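Local coordinates for protein isomaltodextranase (Arthrobacter globiformis, PDB 5AWP) that hydrolyses alpha-1,6-glucosidic linkages in dextran-like polysaccharides, removing successive isomaltose units from the non-reducing ends of the chains, at residues G122-P127 and I200-W205; L263-A268 and I312-F317; G433-D438 and L445-R450; G488-H493 and F501-Q506. One frame throughout, in Å; residues are numbered along the deposited sequence.

Contact 1. Residues G122-P127 and I200-W205; sequences GVYYNP and IDFLSW. With BGC (beta-D-glucopyranose), chain B.
Tyr124 reaches across with its phenol to the carboxylate of Asp201, the probable catalytic nucleophile. Its OH donates to Asp201 OD2 over 2.7 Å and meets the anti lone pair, the one turned away from the other carboxylate oxygen. Ring and carboxylate planes stand 75° apart, and the ring carbon CE2 of Tyr124 packs on Asp201 CB at 3.5 Å. The same oxygen is shared with the sugar: O1 of the bound beta-glucose donates to Asp201 OD2 at 2.8 Å, so two hydroxyls grip OD2 and mark this end of the carboxylate as the one facing the anomeric centre. Phe202 closes the group from the side, its CE2 lying 3.2 Å from Tyr124 OH, which sits at the edge of the phenyl ring, while CZ of Phe202 comes 3.4 Å from the glucose O1.

One shell back, Asn126 holds the nucleophile's main chain. With CG anti to the backbone N (chi1 -174°), its amide is extended toward the turn after Ile200, and ND2 donates to Asp201 O over 2.8 Å. Leu203 CD2 packs against that amide nitrogen at 3.4 Å, and Asn126 OD1 is taken up by the backbone N of Leu128. Ile200 fills the space behind, its CG1 against the carbonyl oxygen of Tyr125 and its CD1 against Pro127 CD.

The contact joins the C-terminal ends of the neighbouring parallel strands 120-124 and 197-200 in the catalytic barrel. Helix 179-192 packs on Val123, Tyr125 and Pro127, and helix 223-237 packs on Pro127, Ile200 and Leu203.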
# COMPACT_ATOMS: atom_id res chain seq x y z
N GLY A 122 -1.29 -2.27 17.56
CA GLY A 122 -1.74 -2.84 16.29
C GLY A 122 -2.24 -4.24 16.52
O GLY A 122 -1.68 -4.96 17.33
N VAL A 123 -3.30 -4.63 15.83
CA VAL A 123 -3.91 -5.94 16.08
C VAL A 123 -4.02 -6.77 14.81
O VAL A 123 -4.49 -6.29 13.77
CB VAL A 123 -5.32 -5.80 16.72
CG1 VAL A 123 -6.00 -7.16 16.77
CG2 VAL A 123 -5.21 -5.24 18.13
N TYR A 124 -3.65 -8.04 14.93
CA TYR A 124 -3.90 -9.06 13.90
C TYR A 124 -5.13 -9.82 14.31
O TYR A 124 -5.12 -10.52 15.33
CB TYR A 124 -2.71 -9.99 13.83
CG TYR A 124 -2.79 -11.19 12.92
CD1 TYR A 124 -3.48 -12.32 13.32
CD2 TYR A 124 -2.08 -11.26 11.71
CE1 TYR A 124 -3.53 -13.45 12.55
CE2 TYR A 124 -2.15 -12.41 10.92
CZ TYR A 124 -2.89 -13.51 11.37
OH TYR A 124 -3.01 -14.71 10.70
N TYR A 125 -6.20 -9.66 13.54
CA TYR A 125 -7.38 -10.51 13.70
C TYR A 125 -8.28 -10.38 12.51
O TYR A 125 -8.26 -9.34 11.82
CB TYR A 125 -8.18 -10.19 14.97
CG TYR A 125 -8.84 -11.44 15.55
CD1 TYR A 125 -8.09 -12.38 16.21
CD2 TYR A 125 -10.21 -11.69 15.40
CE1 TYR A 125 -8.66 -13.53 16.72
CE2 TYR A 125 -10.79 -12.85 15.92
CZ TYR A 125 -10.00 -13.76 16.57
OH TYR A 125 -10.53 -14.91 17.11
N ASN A 126 -9.04 -11.44 12.28
CA ASN A 126 -10.00 -11.48 11.21
C ASN A 126 -11.39 -11.46 11.82
O ASN A 126 -11.74 -12.38 12.54
CB ASN A 126 -9.80 -12.74 10.34
CG ASN A 126 -10.70 -12.77 9.10
OD1 ASN A 126 -11.83 -12.28 9.12
ND2 ASN A 126 -10.20 -13.37 8.02
N PRO A 127 -12.21 -10.44 11.51
CA PRO A 127 -13.51 -10.34 12.22
C PRO A 127 -14.57 -11.34 11.74
O PRO A 127 -15.68 -11.37 12.26
CB PRO A 127 -13.95 -8.90 11.96
CG PRO A 127 -13.27 -8.53 10.68
CD PRO A 127 -11.95 -9.25 10.67
N ILE A 200 -5.65 -8.17 8.74
CA ILE A 200 -6.69 -9.16 8.50
C ILE A 200 -6.20 -10.24 7.53
O ILE A 200 -6.02 -10.01 6.34
CB ILE A 200 -7.95 -8.48 7.90
CG1 ILE A 200 -8.41 -7.33 8.81
CG2 ILE A 200 -9.04 -9.51 7.70
CD1 ILE A 200 -9.68 -6.64 8.38
N ASP A 201 -6.03 -11.44 8.03
CA ASP A 201 -5.40 -12.51 7.27
C ASP A 201 -6.40 -13.63 7.03
O ASP A 201 -7.45 -13.69 7.68
CB ASP A 201 -4.20 -13.01 8.09
CG ASP A 201 -3.29 -13.97 7.34
OD1 ASP A 201 -3.36 -14.03 6.10
OD2 ASP A 201 -2.48 -14.65 8.03
N PHE A 202 -6.04 -14.54 6.13
CA PHE A 202 -6.77 -15.79 5.84
C PHE A 202 -8.08 -15.61 5.05
O PHE A 202 -8.88 -16.57 4.95
CB PHE A 202 -6.94 -16.66 7.10
CG PHE A 202 -5.64 -17.27 7.56
CD1 PHE A 202 -5.11 -18.37 6.88
CD2 PHE A 202 -4.94 -16.75 8.63
CE1 PHE A 202 -3.90 -18.92 7.26
CE2 PHE A 202 -3.72 -17.30 9.02
CZ PHE A 202 -3.21 -18.39 8.33
N LEU A 203 -8.29 -14.46 4.41
CA LEU A 203 -9.56 -14.30 3.66
C LEU A 203 -9.61 -15.08 2.36
O LEU A 203 -10.70 -15.32 1.84
CB LEU A 203 -9.95 -12.85 3.43
CG LEU A 203 -10.42 -12.07 4.68
CD1 LEU A 203 -10.51 -10.59 4.36
CD2 LEU A 203 -11.79 -12.56 5.18
N SER A 204 -8.45 -15.47 1.83
CA SER A 204 -8.45 -16.33 0.65
C SER A 204 -8.85 -17.75 1.07
O SER A 204 -9.57 -18.44 0.33
CB SER A 204 -7.10 -16.27 -0.10
OG SER A 204 -7.14 -17.03 -1.32
N TRP A 205 -8.41 -18.19 2.24
CA TRP A 205 -8.85 -19.50 2.76
C TRP A 205 -10.35 -19.44 3.03
O TRP A 205 -11.07 -20.37 2.68
CB TRP A 205 -8.10 -19.93 4.01
CG TRP A 205 -6.66 -20.32 3.80
CD1 TRP A 205 -5.84 -19.93 2.77
CD2 TRP A 205 -5.85 -21.07 4.70
NE1 TRP A 205 -4.59 -20.45 2.96
CE2 TRP A 205 -4.56 -21.14 4.14
CE3 TRP A 205 -6.10 -21.74 5.90
CZ2 TRP A 205 -3.52 -21.83 4.75
CZ3 TRP A 205 -5.08 -22.41 6.50
CH2 TRP A 205 -3.80 -22.46 5.93
C2 BGC B . 0.56 -14.75 7.15
C3 BGC B . 1.72 -14.35 8.05
C4 BGC B . 1.35 -14.69 9.50
C5 BGC B . 1.01 -16.16 9.63
C6 BGC B . 0.52 -16.47 11.03
C1 BGC B . 0.24 -16.23 7.33
O1 BGC B . -0.93 -16.53 6.58
O2 BGC B . 0.84 -14.47 5.76
O3 BGC B . 1.98 -12.94 7.96
O4 BGC B . 2.42 -14.38 10.39
O5 BGC B . -0.03 -16.49 8.71
O6 BGC B . 0.22 -17.86 11.05

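Contact 2. Residues L263-A268 and I312-F317; sequences LVRINA and ILDGDF. With BGC (beta-D-glucopyranose), chain B.
Strands 263-265 and 312-314 run parallel at a 31° angle, 4.5 Å apart at their closest, joined by the backbone hydrogen bonds Val264 N to Ile312 O, Asp314 N to Val264 O and Ile266 N to Asp314 O. Leu263 CG rests on Ile312 CG2 at 3.8 Å; on the other face Val264 and Leu313 lie side by side, and Ile266 CG2 joins them on Leu313 CD2.

The strands are neighbours in the parallel eight-stranded sheet of the (beta/alpha)8 barrel of glycoside hydrolase family 27; the C-terminal end of strand 263-265 carries Arg265, which binds the sugar, and Asp316 beyond strand 312-314 braces it. Arg265, bent at chi2 and chi3, curls back so that NE and NH2 both grip Asn267 O in the guanidinium plane, the NH2 bond being 2.7 Å. NH1 then points to the bound beta-glucose, donating to its O2 over 3.1 Å. Asp316 lies over one guanidinium face, planes 47° apart, with OD1 forming a salt bridge to Arg265 NH1 at 3.0 Å; Arg199 also pairs with that OD1, and with Asp314 OD2. Asp314 OD1 accepts from Asp316 N in an Asx turn. Asn267 ND2 approaches Gly315 O from above its carbonyl plane, at 2.8 Å.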
# COMPACT_ATOMS: atom_id res chain seq x y z
N LEU A 263 -4.04 -1.62 2.62
CA LEU A 263 -2.81 -2.35 2.30
C LEU A 263 -3.14 -3.74 1.79
O LEU A 263 -4.09 -4.37 2.28
CB LEU A 263 -1.91 -2.52 3.55
CG LEU A 263 -1.00 -1.37 3.96
CD1 LEU A 263 -1.76 -0.22 4.54
CD2 LEU A 263 0.03 -1.84 4.97
N VAL A 264 -2.34 -4.23 0.83
CA VAL A 264 -2.35 -5.65 0.44
C VAL A 264 -0.94 -6.26 0.44
O VAL A 264 0.01 -5.65 -0.04
CB VAL A 264 -2.98 -5.87 -0.94
CG1 VAL A 264 -4.49 -5.62 -0.89
CG2 VAL A 264 -2.33 -4.99 -2.01
N ARG A 265 -0.81 -7.45 1.01
CA ARG A 265 0.43 -8.21 0.91
C ARG A 265 0.69 -8.60 -0.54
O ARG A 265 -0.24 -9.03 -1.25
CB ARG A 265 0.41 -9.47 1.82
CG ARG A 265 0.94 -9.21 3.22
CD ARG A 265 2.45 -9.44 3.35
NE ARG A 265 2.74 -10.82 2.92
CZ ARG A 265 2.51 -11.90 3.67
NH1 ARG A 265 2.08 -11.77 4.90
NH2 ARG A 265 2.69 -13.12 3.17
N ILE A 266 1.93 -8.42 -0.98
CA ILE A 266 2.30 -8.71 -2.37
C ILE A 266 3.33 -9.83 -2.51
O ILE A 266 3.86 -10.03 -3.60
CB ILE A 266 2.76 -7.43 -3.13
CG1 ILE A 266 3.85 -6.63 -2.38
CG2 ILE A 266 1.55 -6.53 -3.37
CD1 ILE A 266 5.17 -7.34 -2.11
N ASN A 267 3.59 -10.55 -1.40
CA ASN A 267 4.60 -11.61 -1.29
C ASN A 267 4.23 -12.75 -0.33
O ASN A 267 3.37 -12.60 0.58
CB ASN A 267 5.95 -11.03 -0.83
CG ASN A 267 5.88 -10.31 0.51
OD1 ASN A 267 4.82 -9.80 0.92
ND2 ASN A 267 7.01 -10.26 1.21
N ALA A 268 4.87 -13.91 -0.53
CA ALA A 268 4.86 -14.97 0.47
C ALA A 268 5.44 -14.42 1.78
O ALA A 268 6.17 -13.41 1.76
CB ALA A 268 5.66 -16.18 -0.02
N ILE A 312 -1.71 0.76 -0.78
CA ILE A 312 -0.33 0.64 -0.30
C ILE A 312 0.09 -0.84 -0.37
O ILE A 312 -0.59 -1.69 0.15
CB ILE A 312 -0.21 1.16 1.14
CG1 ILE A 312 -0.43 2.67 1.14
CG2 ILE A 312 1.19 0.81 1.70
CD1 ILE A 312 -0.72 3.30 2.48
N LEU A 313 1.22 -1.13 -1.01
CA LEU A 313 1.66 -2.50 -1.16
C LEU A 313 2.50 -2.91 0.05
O LEU A 313 3.36 -2.16 0.50
CB LEU A 313 2.44 -2.66 -2.46
CG LEU A 313 1.71 -2.17 -3.71
CD1 LEU A 313 2.54 -2.48 -4.96
CD2 LEU A 313 0.32 -2.81 -3.83
N ASP A 314 2.21 -4.09 0.59
CA ASP A 314 2.76 -4.55 1.85
C ASP A 314 3.77 -5.66 1.56
O ASP A 314 3.40 -6.74 1.09
CB ASP A 314 1.59 -4.98 2.76
CG ASP A 314 2.03 -5.62 4.07
OD1 ASP A 314 3.24 -5.62 4.38
OD2 ASP A 314 1.14 -6.16 4.76
N GLY A 315 5.04 -5.35 1.75
CA GLY A 315 6.13 -6.35 1.61
C GLY A 315 6.39 -7.23 2.83
O GLY A 315 7.37 -7.98 2.88
N ASP A 316 5.50 -7.13 3.81
CA ASP A 316 5.53 -7.96 5.02
C ASP A 316 6.57 -7.50 6.04
O ASP A 316 6.66 -6.30 6.31
CB ASP A 316 5.64 -9.46 4.69
CG ASP A 316 5.11 -10.34 5.82
OD1 ASP A 316 4.02 -10.06 6.36
OD2 ASP A 316 5.77 -11.33 6.16
N PHE A 317 7.34 -8.41 6.62
CA PHE A 317 8.15 -8.09 7.77
C PHE A 317 9.65 -8.07 7.47
O PHE A 317 10.14 -8.91 6.75
CB PHE A 317 7.91 -9.10 8.87
CG PHE A 317 6.48 -9.21 9.30
CD1 PHE A 317 5.70 -8.07 9.46
CD2 PHE A 317 5.94 -10.45 9.62
CE1 PHE A 317 4.38 -8.17 9.86
CE2 PHE A 317 4.61 -10.54 10.06
CZ PHE A 317 3.85 -9.40 10.19
C2 BGC B . 0.56 -14.75 7.15
C3 BGC B . 1.72 -14.35 8.05
C4 BGC B . 1.35 -14.69 9.50
C5 BGC B . 1.01 -16.16 9.63
C6 BGC B . 0.52 -16.47 11.03
C1 BGC B . 0.24 -16.23 7.33
O1 BGC B . -0.93 -16.53 6.58
O2 BGC B . 0.84 -14.47 5.76
O3 BGC B . 1.98 -12.94 7.96
O4 BGC B . 2.42 -14.38 10.39
O5 BGC B . -0.03 -16.49 8.71
O6 BGC B . 0.22 -17.86 11.05

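Contact 3. Residues G433-D438 and L445-R450; sequences GGNVRD and LGMDSR. With PO4 (phosphate ion), chain D.
Gly434 pairs with Asp448 and Asn435 with Met447 in an antiparallel beta hairpin, strands 434-438 and 443-448, in the beta-sandwich domain of the kind that follows the barrel in alpha-galactosidases; strand 443-448 is outermost in its sheet. The firm part is the backbone. Gly434 N donates to Asp448 O at 3.0 Å and Asp448 N returns a bond to Gly434 O, making a hydrogen-bonded pair, while Leu445 N reaches Val436 O over 2.7 Å. Between them Asn435 and Met447 form a non-hydrogen-bonded pair whose CA atoms come within 4.1 Å. At Gly433, which has positive phi, the chains lie close, its CA 3.4 Å from Asp448 O. Val436 is buried, with CG2 against Asp448 CB and, beyond the hairpin, Phe463 of strand 460-466 packed on it. Leu445 touches Val436 from the exposed side, its CD1 4.2 Å from Val436 CG1.

The face bearing Asn435 and Met447 is looser, and Met447 is exposed. In one of its two conformers, and so with some doubt, its chain folds back at chi2 and chi3 to lay SD by Gly434 C and CE by the amide of Asn435.

Beyond Asp448 the side chains of Ser449 and Arg450 point away. Asp448 OD1 offers its anti lone pair to Ser449 N, and Arg450, bent at chi2 and chi3, reaches a phosphate ion, probably from the crystallisation liquor, which Lys426 also binds. The phosphate lies at the guanidinium edge, with Arg450 NE bonding O2 at 168° and NH2 reaching O4 at 2.7 Å.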
# COMPACT_ATOMS: atom_id res chain seq x y z
N GLY A 433 17.31 18.14 -15.01
CA GLY A 433 18.25 17.48 -14.09
C GLY A 433 17.87 17.71 -12.63
O GLY A 433 16.75 18.14 -12.30
N GLY A 434 18.81 17.42 -11.73
CA GLY A 434 18.57 17.60 -10.31
C GLY A 434 19.80 17.40 -9.43
O GLY A 434 20.77 16.71 -9.82
N ASN A 435 19.77 18.03 -8.27
CA ASN A 435 20.80 17.81 -7.25
C ASN A 435 20.57 16.44 -6.63
O ASN A 435 19.41 16.08 -6.34
CB ASN A 435 20.78 18.92 -6.19
CG ASN A 435 21.22 20.28 -6.74
OD1 ASN A 435 22.42 20.56 -6.88
ND2 ASN A 435 20.24 21.13 -7.07
N VAL A 436 21.64 15.68 -6.43
CA VAL A 436 21.53 14.29 -6.02
C VAL A 436 22.30 14.05 -4.73
O VAL A 436 23.47 14.43 -4.60
CB VAL A 436 22.04 13.33 -7.12
CG1 VAL A 436 21.90 11.88 -6.71
CG2 VAL A 436 21.34 13.57 -8.44
N ARG A 437 21.63 13.41 -3.77
CA ARG A 437 22.22 13.06 -2.52
C ARG A 437 22.10 11.55 -2.34
O ARG A 437 21.01 11.01 -2.44
CB ARG A 437 21.49 13.78 -1.39
CG ARG A 437 22.01 13.47 -0.01
CD ARG A 437 21.51 14.47 1.03
NE ARG A 437 22.11 14.14 2.31
CZ ARG A 437 23.31 14.56 2.70
NH1 ARG A 437 24.03 15.39 1.96
NH2 ARG A 437 23.77 14.19 3.87
N ASP A 438 23.23 10.91 -2.06
CA ASP A 438 23.29 9.50 -1.72
C ASP A 438 22.97 9.35 -0.24
O ASP A 438 23.69 9.86 0.62
CB ASP A 438 24.71 8.98 -2.05
CG ASP A 438 24.90 7.48 -1.75
OD1 ASP A 438 24.33 6.98 -0.76
OD2 ASP A 438 25.65 6.84 -2.53
N LEU A 445 26.06 14.86 -4.22
CA LEU A 445 26.79 14.62 -5.46
C LEU A 445 26.71 15.81 -6.42
O LEU A 445 27.31 15.77 -7.50
CB LEU A 445 26.29 13.35 -6.15
CG LEU A 445 26.26 12.05 -5.36
CD1 LEU A 445 25.99 10.87 -6.29
CD2 LEU A 445 27.55 11.81 -4.62
N GLY A 446 25.99 16.86 -6.04
CA GLY A 446 25.78 18.03 -6.89
C GLY A 446 24.73 17.84 -7.96
O GLY A 446 24.00 16.84 -7.97
N MET A 447 24.65 18.80 -8.87
CA MET A 447 23.69 18.76 -9.97
C MET A 447 24.10 17.68 -10.96
O MET A 447 25.28 17.53 -11.26
CB MET A 447 23.63 20.12 -10.66
CG MET A 447 22.39 20.33 -11.52
SD MET A 447 20.90 20.55 -10.54
CE MET A 447 21.09 22.26 -10.05
N ASP A 448 23.13 16.93 -11.47
CA ASP A 448 23.42 15.79 -12.35
C ASP A 448 22.24 15.54 -13.25
O ASP A 448 21.15 16.06 -13.02
CB ASP A 448 23.74 14.53 -11.52
CG ASP A 448 24.75 13.62 -12.20
OD1 ASP A 448 24.76 13.52 -13.45
OD2 ASP A 448 25.57 12.99 -11.48
N SER A 449 22.47 14.71 -14.27
CA SER A 449 21.48 14.35 -15.26
C SER A 449 20.99 12.92 -15.05
O SER A 449 20.11 12.45 -15.77
CB SER A 449 22.07 14.45 -16.67
OG SER A 449 23.02 13.42 -16.85
N ARG A 450 21.57 12.23 -14.07
CA ARG A 450 21.27 10.83 -13.83
C ARG A 450 21.67 10.45 -12.41
O ARG A 450 22.37 11.21 -11.74
CB ARG A 450 21.98 9.94 -14.85
CG ARG A 450 23.51 10.01 -14.81
CD ARG A 450 24.13 10.08 -16.20
NE ARG A 450 24.10 8.79 -16.88
CZ ARG A 450 25.01 7.81 -16.71
NH1 ARG A 450 26.05 7.95 -15.87
NH2 ARG A 450 24.87 6.67 -17.39
P PO4 D . 21.85 7.22 -19.47
O1 PO4 D . 20.46 6.65 -19.70
O2 PO4 D . 21.79 8.25 -18.34
O3 PO4 D . 22.32 7.89 -20.74
O4 PO4 D . 22.84 6.16 -19.08

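Contact 4. Residues G488-H493 and F501-Q506; sequences GFNYNH and FVDGLQ. With GLC (alpha-D-glucopyranose), chain C; BGC (beta-D-glucopyranose), chain E.
The phenyl ring of Phe501 carries the carbonyl oxygen of Asn490 on one face, 3.4 Å above the plane and offset toward the rim, while Asn492 OD1 meets its edge, 3.5 Å from CZ. The amide plane of Asn492 is turned only 25° from that ring. Chi1 of 55° sets Phe501 CG between its own backbone N and carbonyl carbon, which swings the ring back over the facing strand; Trp573 meets it edge-to-face.

Strands 488-490 and 501-505 form a beta hairpin in the CBM6-type carbohydrate-binding module. Gly488 with Asp503 and Asn490 with Phe501 are its hydrogen-bonded pairs, with Phe489 and Val502 between them turned to the other face, where Trp483 packs on both.

Asn490 and Asp503 join side chain to side chain: ND2 donates to Asp503 OD2 over 2.8 Å, on the syn side but tilted out of the carboxylate plane, with amide and carboxylate planes 88° apart. A water links that same OD2 and Asn492 OD1 to O3 of the bound alpha-glucose, extending the polar network from the hairpin to the sugar. The alpha-glucose lies at the edge of the His493 ring, NE2 being 2.9 Å from both its O2 and its O3, and Trp570 packs against the ring. At the other end Gln506, extended beyond CG, spans two sugars. Its OE1 accepts from O6 of the alpha-glucose and O4 of a beta-glucose, both at 2.6 Å, and its NE2 donates to the beta-glucose O3 at 2.9 Å.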
# COMPACT_ATOMS: atom_id res chain seq x y z
N GLY A 488 -3.56 3.74 -17.42
CA GLY A 488 -2.35 2.97 -17.34
C GLY A 488 -1.24 3.51 -18.20
O GLY A 488 -1.40 4.48 -18.95
N PHE A 489 -0.10 2.86 -18.10
CA PHE A 489 1.10 3.23 -18.80
C PHE A 489 1.08 2.77 -20.25
O PHE A 489 0.69 1.63 -20.55
CB PHE A 489 2.30 2.54 -18.14
CG PHE A 489 3.60 2.79 -18.83
CD1 PHE A 489 4.32 3.95 -18.57
CD2 PHE A 489 4.08 1.89 -19.77
CE1 PHE A 489 5.52 4.18 -19.22
CE2 PHE A 489 5.28 2.12 -20.41
CZ PHE A 489 5.99 3.27 -20.14
N ASN A 490 1.57 3.63 -21.13
CA ASN A 490 1.92 3.20 -22.47
C ASN A 490 3.06 4.05 -23.04
O ASN A 490 3.48 5.04 -22.45
CB ASN A 490 0.69 3.21 -23.40
CG ASN A 490 0.63 2.01 -24.32
OD1 ASN A 490 1.66 1.51 -24.77
ND2 ASN A 490 -0.59 1.52 -24.62
N TYR A 491 3.58 3.61 -24.17
CA TYR A 491 4.68 4.28 -24.83
C TYR A 491 4.57 4.07 -26.33
O TYR A 491 5.57 4.09 -27.03
CB TYR A 491 6.01 3.73 -24.32
CG TYR A 491 6.35 2.34 -24.81
CD1 TYR A 491 5.51 1.26 -24.58
CD2 TYR A 491 7.52 2.11 -25.52
CE1 TYR A 491 5.82 -0.01 -25.02
CE2 TYR A 491 7.84 0.84 -25.97
CZ TYR A 491 6.99 -0.21 -25.71
OH TYR A 491 7.30 -1.47 -26.15
N ASN A 492 3.34 3.91 -26.82
CA ASN A 492 3.13 3.40 -28.16
C ASN A 492 2.84 4.49 -29.21
O ASN A 492 2.48 4.18 -30.36
CB ASN A 492 2.05 2.31 -28.14
CG ASN A 492 0.69 2.82 -27.72
OD1 ASN A 492 0.57 3.83 -27.02
ND2 ASN A 492 -0.34 2.13 -28.15
N HIS A 493 3.02 5.75 -28.82
CA HIS A 493 3.13 6.86 -29.76
C HIS A 493 4.34 7.72 -29.37
O HIS A 493 4.42 8.20 -28.24
CB HIS A 493 1.86 7.71 -29.73
CG HIS A 493 0.61 6.94 -30.03
ND1 HIS A 493 0.38 6.34 -31.25
CD2 HIS A 493 -0.47 6.66 -29.26
CE1 HIS A 493 -0.79 5.72 -31.22
NE2 HIS A 493 -1.33 5.91 -30.02
N PHE A 501 3.77 7.56 -21.11
CA PHE A 501 2.68 8.42 -20.76
C PHE A 501 1.51 7.57 -20.24
O PHE A 501 1.59 6.34 -20.17
CB PHE A 501 2.28 9.22 -21.99
CG PHE A 501 1.95 8.37 -23.16
CD1 PHE A 501 0.68 7.87 -23.33
CD2 PHE A 501 2.92 8.05 -24.09
CE1 PHE A 501 0.37 7.06 -24.40
CE2 PHE A 501 2.62 7.24 -25.17
CZ PHE A 501 1.34 6.74 -25.32
N VAL A 502 0.43 8.24 -19.85
CA VAL A 502 -0.76 7.55 -19.40
C VAL A 502 -1.85 7.55 -20.48
O VAL A 502 -2.22 8.61 -20.99
CB VAL A 502 -1.29 8.14 -18.09
CG1 VAL A 502 -2.68 7.61 -17.79
CG2 VAL A 502 -0.33 7.81 -16.96
N ASP A 503 -2.35 6.35 -20.79
CA ASP A 503 -3.53 6.18 -21.65
C ASP A 503 -4.68 5.51 -20.86
O ASP A 503 -4.62 5.40 -19.62
CB ASP A 503 -3.17 5.41 -22.94
CG ASP A 503 -2.90 3.95 -22.72
OD1 ASP A 503 -2.98 3.48 -21.56
OD2 ASP A 503 -2.61 3.25 -23.72
N GLY A 504 -5.73 5.13 -21.58
CA GLY A 504 -6.93 4.60 -20.96
C GLY A 504 -7.82 5.70 -20.40
O GLY A 504 -8.79 5.42 -19.71
N LEU A 505 -7.50 6.94 -20.74
CA LEU A 505 -8.33 8.05 -20.35
C LEU A 505 -9.38 8.26 -21.45
O LEU A 505 -9.35 9.25 -22.17
CB LEU A 505 -7.47 9.29 -20.15
CG LEU A 505 -6.50 9.18 -18.97
CD1 LEU A 505 -5.40 10.21 -19.11
CD2 LEU A 505 -7.23 9.33 -17.65
N GLN A 506 -10.28 7.29 -21.57
CA GLN A 506 -11.25 7.20 -22.66
C GLN A 506 -12.53 6.55 -22.11
O GLN A 506 -12.53 6.01 -21.00
CB GLN A 506 -10.68 6.37 -23.81
CG GLN A 506 -10.33 4.95 -23.40
CD GLN A 506 -9.80 4.11 -24.53
OE1 GLN A 506 -9.37 4.63 -25.56
NE2 GLN A 506 -9.81 2.80 -24.34
C1 GLC C . -6.28 5.42 -29.78
C2 GLC C . -4.82 5.74 -29.47
C3 GLC C . -4.56 5.61 -27.98
C4 GLC C . -5.50 6.58 -27.26
C5 GLC C . -6.95 6.28 -27.67
C6 GLC C . -7.93 7.27 -27.10
O2 GLC C . -3.99 4.84 -30.18
O3 GLC C . -3.19 5.93 -27.79
O4 GLC C . -5.40 6.46 -25.85
O5 GLC C . -7.14 6.28 -29.08
O6 GLC C . -9.17 6.62 -27.15
C2 BGC E . -7.11 0.03 -27.81
C3 BGC E . -8.27 0.85 -27.29
C4 BGC E . -8.17 2.26 -27.85
C5 BGC E . -7.99 2.24 -29.37
C6 BGC E . -7.74 3.62 -29.93
C1 BGC E . -7.17 0.08 -29.31
O1 BGC E . -6.18 -0.81 -29.79
O2 BGC E . -7.17 -1.33 -27.39
O3 BGC E . -8.25 0.91 -25.87
O4 BGC E . -9.34 2.98 -27.52
O5 BGC E . -6.88 1.41 -29.72
O6 BGC E . -6.49 4.06 -29.42
O HOH W 1 -1.86 1.25 -21.31
O HOH W 2 -1.81 4.59 -26.20

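How the contacts relate
Contacts 1 and 2 belong to one active site: their centres are 14 Å apart and their nearest atoms about 6 Å, yet they do not touch. Strands of the same barrel sheet carry them, and both reach the same beta-glucose, contact 1 at O1 and contact 2 at O2. Asp81 and Asp269 also bind that sugar, and the probable proton donor, Asp262, directly precedes contact 2. Contact 4 serves a separate sugar site, its centre 36 Å from that of contact 1, on the opposite side of the chain's centre. Contact 3 lies in a third domain, 29 Å from contact 4 and 44 Å from contact 1 between centres, away from the annotated catalytic residues.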